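Local coordinates for C-C motif chemokine 1 (Homo sapiens, PDB 4OIJ), which acts as a secreted CC chemokine that binds the receptor CCR8 and attracts monocytes but not neutrophils, at residues A16-L22 with W58-H62; S36-L40 with A52-V56. One frame throughout, in Å; residues are numbered along the deposited sequence.

Contact 1 of 2, residues A16-L22 with W58-H62; sequences AEQEIPL and WVQRH. With SO4 (sulfate ion), chain M; SO4 (sulfate ion), chain F.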
ATOM      1  N   ALA A  16     -12.049   9.778   3.944  1.00 22.91           N
ATOM      2  CA  ALA A  16     -13.356   9.479   4.537  1.00 24.68           C
ATOM      3  C   ALA A  16     -14.081  10.755   4.994  1.00 33.27           C
ATOM      4  O   ALA A  16     -13.599  11.473   5.871  1.00 33.48           O
ATOM      5  CB  ALA A  16     -13.196   8.516   5.718  1.00 23.60           C
ATOM      6  N   GLU A  17     -15.238  11.016   4.397  1.00 33.82           N
ATOM      7  CA  GLU A  17     -16.083  12.158   4.772  1.00 38.19           C
ATOM      8  C   GLU A  17     -16.816  11.814   6.071  1.00 43.26           C
ATOM      9  O   GLU A  17     -16.602  12.469   7.090  1.00 44.65           O
ATOM     10  CB  GLU A  17     -17.118  12.523   3.671  1.00 42.71           C
ATOM     11  CG  GLU A  17     -17.083  11.614   2.454  1.00 56.87           C
ATOM     12  CD  GLU A  17     -18.296  10.774   2.096  1.00 80.61           C
ATOM     13  OE1 GLU A  17     -18.954  10.234   3.015  1.00 90.77           O
ATOM     14  OE2 GLU A  17     -18.515  10.563   0.879  1.00 69.00           O
ATOM     15  N   GLN A  18     -17.663  10.773   6.034  1.00 40.01           N
ATOM     16  CA  GLN A  18     -18.458  10.334   7.176  1.00 42.01           C
ATOM     17  C   GLN A  18     -17.576   9.742   8.287  1.00 42.91           C
ATOM     18  O   GLN A  18     -16.554   9.127   7.993  1.00 39.98           O
ATOM     19  CB  GLN A  18     -19.527   9.314   6.727  1.00 45.56           C
ATOM     20  CG  GLN A  18     -20.714   9.206   7.675  1.00 71.81           C
ATOM     21  CD  GLN A  18     -21.674   8.112   7.268  1.00111.13           C
ATOM     22  OE1 GLN A  18     -22.763   8.374   6.750  1.00114.31           O
ATOM     23  NE2 GLN A  18     -21.318   6.860   7.533  1.00107.91           N
ATOM     24  N   GLU A  19     -18.008   9.901   9.554  1.00 40.19           N
ATOM     25  CA  GLU A  19     -17.314   9.350  10.699  1.00 38.87           C
ATOM     26  C   GLU A  19     -17.423   7.838  10.643  1.00 41.57           C
ATOM     27  O   GLU A  19     -18.508   7.298  10.383  1.00 40.56           O
ATOM     28  CB  GLU A  19     -17.927   9.831  12.031  1.00 43.27           C
ATOM     29  CG  GLU A  19     -16.896   9.816  13.143  1.00 50.96           C
ATOM     30  CD  GLU A  19     -17.222   9.245  14.505  1.00 77.36           C
ATOM     31  OE1 GLU A  19     -16.719   9.813  15.501  1.00 68.36           O
ATOM     32  OE2 GLU A  19     -17.879   8.180  14.579  1.00 77.15           O
ATOM     33  N   ILE A  20     -16.280   7.162  10.835  1.00 35.60           N
ATOM     34  CA  ILE A  20     -16.241   5.704  10.900  1.00 33.92           C
ATOM     35  C   ILE A  20     -16.338   5.302  12.371  1.00 42.91           C
ATOM     36  O   ILE A  20     -15.523   5.774  13.174  1.00 42.42           O
ATOM     37  CB  ILE A  20     -14.957   5.140  10.246  1.00 32.10           C
ATOM     38  CG1 ILE A  20     -14.951   5.440   8.726  1.00 28.74           C
ATOM     39  CG2 ILE A  20     -14.794   3.635  10.539  1.00 32.25           C
ATOM     40  CD1 ILE A  20     -13.661   5.426   8.153  1.00 27.81           C
ATOM     41  N   PRO A  21     -17.285   4.405  12.743  1.00 43.20           N
ATOM     42  CA  PRO A  21     -17.361   3.965  14.138  1.00 46.99           C
ATOM     43  C   PRO A  21     -16.051   3.346  14.619  1.00 50.34           C
ATOM     44  O   PRO A  21     -15.477   2.487  13.939  1.00 49.10           O
ATOM     45  CB  PRO A  21     -18.528   2.967  14.131  1.00 52.56           C
ATOM     46  CG  PRO A  21     -19.370   3.374  12.972  1.00 55.85           C
ATOM     47  CD  PRO A  21     -18.345   3.769  11.936  1.00 46.73           C
ATOM     48  N   LEU A  22     -15.557   3.830  15.777  1.00 48.02           N
ATOM     49  CA  LEU A  22     -14.333   3.345  16.416  1.00 48.79           C
ATOM     50  C   LEU A  22     -14.309   1.810  16.533  1.00 54.12           C
ATOM     51  O   LEU A  22     -13.293   1.207  16.190  1.00 53.06           O
ATOM     52  CB  LEU A  22     -14.109   4.005  17.785  1.00 52.28           C
ATOM     53  CG  LEU A  22     -12.819   3.619  18.508  1.00 57.94           C
ATOM     54  CD1 LEU A  22     -11.569   4.163  17.769  1.00 52.37           C
ATOM     55  CD2 LEU A  22     -12.858   4.077  19.938  1.00 63.39           C
ATOM     56  N   TRP A  58     -12.640  13.927  14.690  1.00 49.40           N
ATOM     57  CA  TRP A  58     -12.946  12.519  14.997  1.00 46.57           C
ATOM     58  C   TRP A  58     -11.798  11.545  14.744  1.00 49.04           C
ATOM     59  O   TRP A  58     -11.627  10.590  15.506  1.00 49.85           O
ATOM     60  CB  TRP A  58     -14.238  12.052  14.302  1.00 42.20           C
ATOM     61  CG  TRP A  58     -14.186  11.971  12.794  1.00 38.39           C
ATOM     62  CD1 TRP A  58     -14.632  12.913  11.908  1.00 41.24           C
ATOM     63  CD2 TRP A  58     -13.754  10.843  11.999  1.00 33.70           C
ATOM     64  NE1 TRP A  58     -14.449  12.472  10.613  1.00 36.89           N
ATOM     65  CE2 TRP A  58     -13.936  11.193  10.640  1.00 34.63           C
ATOM     66  CE3 TRP A  58     -13.279   9.547  12.309  1.00 33.35           C
ATOM     67  CZ2 TRP A  58     -13.654  10.302   9.592  1.00 29.75           C
ATOM     68  CZ3 TRP A  58     -12.986   8.670  11.271  1.00 30.60           C
ATOM     69  CH2 TRP A  58     -13.153   9.056   9.931  1.00 29.19           C
ATOM     70  N   VAL A  59     -11.022  11.791  13.667  1.00 41.36           N
ATOM     71  CA  VAL A  59      -9.874  10.987  13.264  1.00 37.76           C
ATOM     72  C   VAL A  59      -8.810  10.979  14.378  1.00 44.55           C
ATOM     73  O   VAL A  59      -8.259   9.923  14.685  1.00 43.02           O
ATOM     74  CB  VAL A  59      -9.299  11.475  11.915  1.00 37.07           C
ATOM     75  CG1 VAL A  59      -8.065  10.664  11.509  1.00 33.48           C
ATOM     76  CG2 VAL A  59     -10.365  11.439  10.826  1.00 34.06           C
ATOM     77  N   GLN A  60      -8.544  12.165  14.960  1.00 44.81           N
ATOM     78  CA  GLN A  60      -7.581  12.400  16.040  1.00 48.83           C
ATOM     79  C   GLN A  60      -7.974  11.637  17.303  1.00 53.62           C
ATOM     80  O   GLN A  60      -7.120  10.993  17.915  1.00 54.90           O
ATOM     81  CB  GLN A  60      -7.477  13.907  16.348  1.00 55.10           C
ATOM     82  CG  GLN A  60      -6.860  14.739  15.228  1.00 58.30           C
ATOM     83  CD  GLN A  60      -6.907  16.233  15.477  1.00 75.53           C
ATOM     84  OE1 GLN A  60      -7.864  16.783  16.049  1.00 71.60           O
ATOM     85  NE2 GLN A  60      -5.883  16.931  15.004  1.00 64.67           N
ATOM     86  N   ARG A  61      -9.267  11.715  17.684  1.00 50.29           N
ATOM     87  CA  ARG A  61      -9.811  11.037  18.863  1.00 53.86           C
ATOM     88  C   ARG A  61      -9.831   9.521  18.687  1.00 55.50           C
ATOM     89  O   ARG A  61      -9.603   8.805  19.654  1.00 58.61           O
ATOM     90  CB  ARG A  61     -11.205  11.573  19.245  1.00 54.79           C
ATOM     91  CG  ARG A  61     -11.275  13.101  19.303  1.00 54.68           C
ATOM     92  CD  ARG A  61     -12.536  13.615  19.934  1.00 59.99           C
ATOM     93  NE  ARG A  61     -13.755  13.296  19.187  1.00 58.74           N
ATOM     94  CZ  ARG A  61     -14.257  14.028  18.199  1.00 71.42           C
ATOM     95  NH1 ARG A  61     -13.618  15.111  17.772  1.00 51.83           N
ATOM     96  NH2 ARG A  61     -15.407  13.687  17.632  1.00 58.57           N
ATOM     97  N   HIS A  62     -10.098   9.036  17.453  1.00 47.69           N
ATOM     98  CA  HIS A  62     -10.092   7.610  17.102  1.00 44.97           C
ATOM     99  C   HIS A  62      -8.650   7.081  17.211  1.00 49.52           C
ATOM    100  O   HIS A  62      -8.433   6.012  17.787  1.00 51.81           O
ATOM    101  CB  HIS A  62     -10.622   7.400  15.663  1.00 39.53           C
ATOM    102  CG  HIS A  62     -12.121   7.373  15.521  1.00 42.20           C
ATOM    103  ND1 HIS A  62     -12.955   8.022  16.415  1.00 47.55           N
ATOM    104  CD2 HIS A  62     -12.882   6.812  14.552  1.00 40.68           C
ATOM    105  CE1 HIS A  62     -14.190   7.806  15.983  1.00 45.68           C
ATOM    106  NE2 HIS A  62     -14.197   7.090  14.863  1.00 42.28           N
TER
HETATM  107  S   SO4 M 109     -15.785  10.440  19.295  1.00 56.86           S
HETATM  108  O1  SO4 M 109     -16.336  11.281  18.210  1.00 60.76           O
HETATM  109  O2  SO4 M 109     -14.539  11.031  19.776  1.00 60.07           O
HETATM  110  O3  SO4 M 109     -16.745  10.368  20.411  1.00 64.09           O
HETATM  111  O4  SO4 M 109     -15.547   9.057  18.805  1.00 61.20           O
HETATM  112  S   SO4 F 102     -15.919  15.813  14.597  1.00 72.52           S
HETATM  113  O1  SO4 F 102     -15.599  15.944  16.026  1.00 76.71           O
HETATM  114  O2  SO4 F 102     -14.679  15.842  13.812  1.00 75.54           O
HETATM  115  O3  SO4 F 102     -16.684  14.561  14.353  1.00 77.62           O
HETATM  116  O4  SO4 F 102     -16.789  16.958  14.198  1.00 79.11           O
HETATM  117  O   HOH W   1     -14.281  13.619   8.222  1.00 15.89           O

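Contact 2 of 2, residues S36-L40 with A52-V56; sequences SNEGL and ALDTV. With SO4 (sulfate ion), chain L.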
ATOM      1  N   SER A  36       3.061  12.030   2.613  1.00 35.47           N
ATOM      2  CA  SER A  36       2.339  12.199   3.883  1.00 36.86           C
ATOM      3  C   SER A  36       0.923  12.780   3.805  1.00 41.55           C
ATOM      4  O   SER A  36      -0.035  12.095   4.185  1.00 40.04           O
ATOM      5  CB  SER A  36       3.196  12.898   4.930  1.00 47.38           C
ATOM      6  OG  SER A  36       3.661  11.938   5.866  1.00 61.62           O
ATOM      7  N   ASN A  37       0.798  14.025   3.303  1.00 40.35           N
ATOM      8  CA  ASN A  37      -0.443  14.745   3.092  1.00 40.89           C
ATOM      9  C   ASN A  37      -1.468  14.749   4.235  1.00 45.99           C
ATOM     10  O   ASN A  37      -2.661  14.964   3.994  1.00 48.13           O
ATOM     11  CB  ASN A  37      -1.012  14.494   1.678  1.00 42.51           C
ATOM     12  CG  ASN A  37      -2.167  13.521   1.459  1.00 67.47           C
ATOM     13  OD1 ASN A  37      -2.859  13.643   0.431  1.00 55.95           O
ATOM     14  ND2 ASN A  37      -2.426  12.558   2.382  1.00 52.30           N
ATOM     15  N   GLU A  38      -0.986  14.614   5.490  1.00 43.14           N
ATOM     16  CA  GLU A  38      -1.792  14.660   6.725  1.00 44.41           C
ATOM     17  C   GLU A  38      -2.866  13.579   6.838  1.00 43.29           C
ATOM     18  O   GLU A  38      -3.818  13.726   7.601  1.00 43.58           O
ATOM     19  CB  GLU A  38      -2.395  16.064   6.960  1.00 51.05           C
ATOM     20  CG  GLU A  38      -1.685  16.870   8.039  1.00 72.25           C
ATOM     21  CD  GLU A  38      -2.007  16.529   9.484  1.00 96.40           C
ATOM     22  OE1 GLU A  38      -2.862  15.644   9.723  1.00 73.82           O
ATOM     23  OE2 GLU A  38      -1.433  17.187  10.382  1.00103.10           O
ATOM     24  N   GLY A  39      -2.693  12.500   6.091  1.00 36.06           N
ATOM     25  CA  GLY A  39      -3.612  11.377   6.099  1.00 31.94           C
ATOM     26  C   GLY A  39      -3.184  10.315   7.079  1.00 34.36           C
ATOM     27  O   GLY A  39      -2.003  10.213   7.423  1.00 34.77           O
ATOM     28  N   LEU A  40      -4.161   9.520   7.517  1.00 30.61           N
ATOM     29  CA  LEU A  40      -4.029   8.392   8.437  1.00 31.80           C
ATOM     30  C   LEU A  40      -4.770   7.222   7.781  1.00 30.29           C
ATOM     31  O   LEU A  40      -5.864   7.432   7.234  1.00 31.75           O
ATOM     32  CB  LEU A  40      -4.819   8.760   9.729  1.00 35.88           C
ATOM     33  CG  LEU A  40      -4.220   8.385  11.061  1.00 45.23           C
ATOM     34  CD1 LEU A  40      -3.278   9.472  11.546  1.00 49.77           C
ATOM     35  CD2 LEU A  40      -5.296   8.211  12.094  1.00 49.17           C
ATOM     36  N   ALA A  52      -8.070   8.588   6.195  1.00 19.59           N
ATOM     37  CA  ALA A  52      -8.808   9.637   6.913  1.00 21.20           C
ATOM     38  C   ALA A  52      -7.826  10.748   7.148  1.00 25.93           C
ATOM     39  O   ALA A  52      -6.650  10.470   7.337  1.00 23.48           O
ATOM     40  CB  ALA A  52      -9.343   9.096   8.232  1.00 22.72           C
ATOM     41  N   LEU A  53      -8.275  11.985   7.053  1.00 27.38           N
ATOM     42  CA  LEU A  53      -7.425  13.171   7.194  1.00 30.60           C
ATOM     43  C   LEU A  53      -7.279  13.518   8.676  1.00 38.87           C
ATOM     44  O   LEU A  53      -8.265  13.809   9.345  1.00 39.46           O
ATOM     45  CB  LEU A  53      -8.046  14.324   6.361  1.00 32.41           C
ATOM     46  CG  LEU A  53      -7.444  15.726   6.439  1.00 39.99           C
ATOM     47  CD1 LEU A  53      -6.119  15.819   5.720  1.00 39.98           C
ATOM     48  CD2 LEU A  53      -8.364  16.675   5.809  1.00 42.37           C
ATOM     49  N   ASP A  54      -6.042  13.464   9.179  1.00 38.38           N
ATOM     50  CA  ASP A  54      -5.692  13.679  10.590  1.00 42.75           C
ATOM     51  C   ASP A  54      -5.914  15.099  11.173  1.00 51.92           C
ATOM     52  O   ASP A  54      -5.735  15.294  12.376  1.00 57.30           O
ATOM     53  CB  ASP A  54      -4.292  13.087  10.900  1.00 45.21           C
ATOM     54  CG  ASP A  54      -3.857  13.097  12.355  1.00 61.30           C
ATOM     55  OD1 ASP A  54      -4.697  12.775  13.238  1.00 61.88           O
ATOM     56  OD2 ASP A  54      -2.685  13.422  12.615  1.00 73.25           O
ATOM     57  N   THR A  55      -6.355  16.068  10.363  1.00 47.67           N
ATOM     58  CA  THR A  55      -6.654  17.414  10.889  1.00 53.04           C
ATOM     59  C   THR A  55      -8.107  17.476  11.332  1.00 56.63           C
ATOM     60  O   THR A  55      -8.477  18.360  12.094  1.00 61.41           O
ATOM     61  CB  THR A  55      -6.252  18.526   9.911  1.00 62.91           C
ATOM     62  OG1 THR A  55      -6.667  18.183   8.587  1.00 61.37           O
ATOM     63  CG2 THR A  55      -4.761  18.772   9.904  1.00 63.14           C
ATOM     64  N   VAL A  56      -8.924  16.495  10.889  1.00 48.20           N
ATOM     65  CA  VAL A  56     -10.352  16.378  11.217  1.00 47.19           C
ATOM     66  C   VAL A  56     -10.479  15.770  12.630  1.00 52.12           C
ATOM     67  O   VAL A  56      -9.857  14.749  12.917  1.00 48.18           O
ATOM     68  CB  VAL A  56     -11.098  15.535  10.147  1.00 45.13           C
ATOM     69  CG1 VAL A  56     -12.598  15.504  10.420  1.00 45.73           C
ATOM     70  CG2 VAL A  56     -10.822  16.048   8.741  1.00 43.42           C
TER
HETATM   71  S   SO4 L 108       1.730  14.599   8.001  1.00 87.26           S
HETATM   72  O1  SO4 L 108       1.162  15.352   9.127  1.00 91.82           O
HETATM   73  O2  SO4 L 108       1.513  15.329   6.740  1.00 90.50           O
HETATM   74  O3  SO4 L 108       3.167  14.425   8.221  1.00 93.95           O
HETATM   75  O4  SO4 L 108       1.103  13.269   7.934  1.00 92.72           O

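Contact 1 of 2, residues A16-L22 with W58-H62
His62 NE2 donates to Ile20 O in a short bond of 2.5 Å, bent at the hydrogen to 143°. The carbonyl oxygen lies close to the imidazole plane, and the donor sits nearly along the C=O axis. CG of His62 is anti to its own carbonyl carbon (chi1 -82°), which turns the ring edge toward the loop. Leu22 covers one imidazole face. Its CB stands over the middle of the ring, 4.2 Å from the His62 centroid, a CH-pi contact. The opposite face meets Trp58 CE3, from one helical turn earlier.

Glu19 touches both aromatic rings. Its CG lies over the five-membered ring of Trp58, 3.7 Å from the centroid. Further out, Glu19 OE1 comes within 3.3 Å of His62 CE1. This is the chemokine arrangement in which the loop after the CC motif, here 16-22, runs past the C-terminal helix 57-64.

Trp58 CG lies between the backbone N and the carbonyl carbon (chi1 67°), which lays one indole face against the 16-22 segment. Ile20 N sits over the same face as Glu19 CG, while Val59 CG2 backs the other. Ile20 CD1 is 4.1 Å from Trp58 CH2. Trp58 NE1 donates to a water at 2.7 Å, and that water donates to Glu17 O. With an alanine here, Glu19 CG and one face of His62 would probably lose their aromatic partner, and the water bridge to Glu17 O its donor.

Arg61 points its guanidinium edge at two sulfates, probably from the crystallisation liquor. Arg61 NH1 and NH2 both donate to O1 of the chain F sulfate, NH1 at 2.8 Å, while NH2 also donates to O1 of the chain M sulfate. Ala16 also packs on Val6 of the second subunit, and Ile20 on its Met4.

Contact 2 of 2, residues S36-L40 with A52-V56
Glu38 extends toward Leu53, Asp54 and Thr55. Glu38 CB is 3.9 Å from Leu53 CD1. Glu38 CG passes a sulfate, probably from the crystallisation liquor, at 3.4 Å from its O1. The chain then bends at chi2 (-78°), and Glu38 CD lies 3.6 Å from Thr55 CG2. At the tip Glu38 OE1 comes 3.2 Å from Asp54 CB. Glu38 OE1 is also only 3.7 Å from Asp54 OD2. Two carboxylates this close would probably make one of them easier to protonate. OE2 stays beside the sulfate and Thr55 CG2.

The backbone ties the segments more firmly. Asp54 N donates to Glu38 O at 2.7 Å. Leu40 and Ala52 form an antiparallel hydrogen-bonded pair, with bonds in both directions. Gly39 and Leu53 form the non-hydrogen-bonded pair beside it. Residues 36-39 make a type I' turn. Ser36 O takes Gly39 N and Asn37 ND2 from opposite faces of its plane, and Asn37 ND2 also bonds Cys12 O. The sulfate accepts from Glu38 N through its O2 at 2.9 Å.

The pairing lies at the open end of the hairpin of strands 39-44 and 49-53. Leu40 and Ala52 face Val59 of helix 57-64, while Leu53 and Asn37 lean on Phe15 of the loop before strand 25-30.

The centres of contacts 1 and 2 lie about 11 Å apart. Along the chain the order is 16-22, 36-40, 52-56, 58-62, so both parts of contact 2 fall between those of contact 1. Strand 49-53 leads through the turn at 53-56 into helix 57-64, which joins the two sites directly. Val59 CG1 lies 3.7 Å from Leu40 CD2. The helix thus lies on the three-stranded antiparallel sheet, as in other chemokines, and the 16-22 segment runs beside it. Ahead of 16-22, the disulfide Cys12-Cys51 joins the chain to strand 49-53, and Cys11-Cys35 joins it to the segment before strand 39-44.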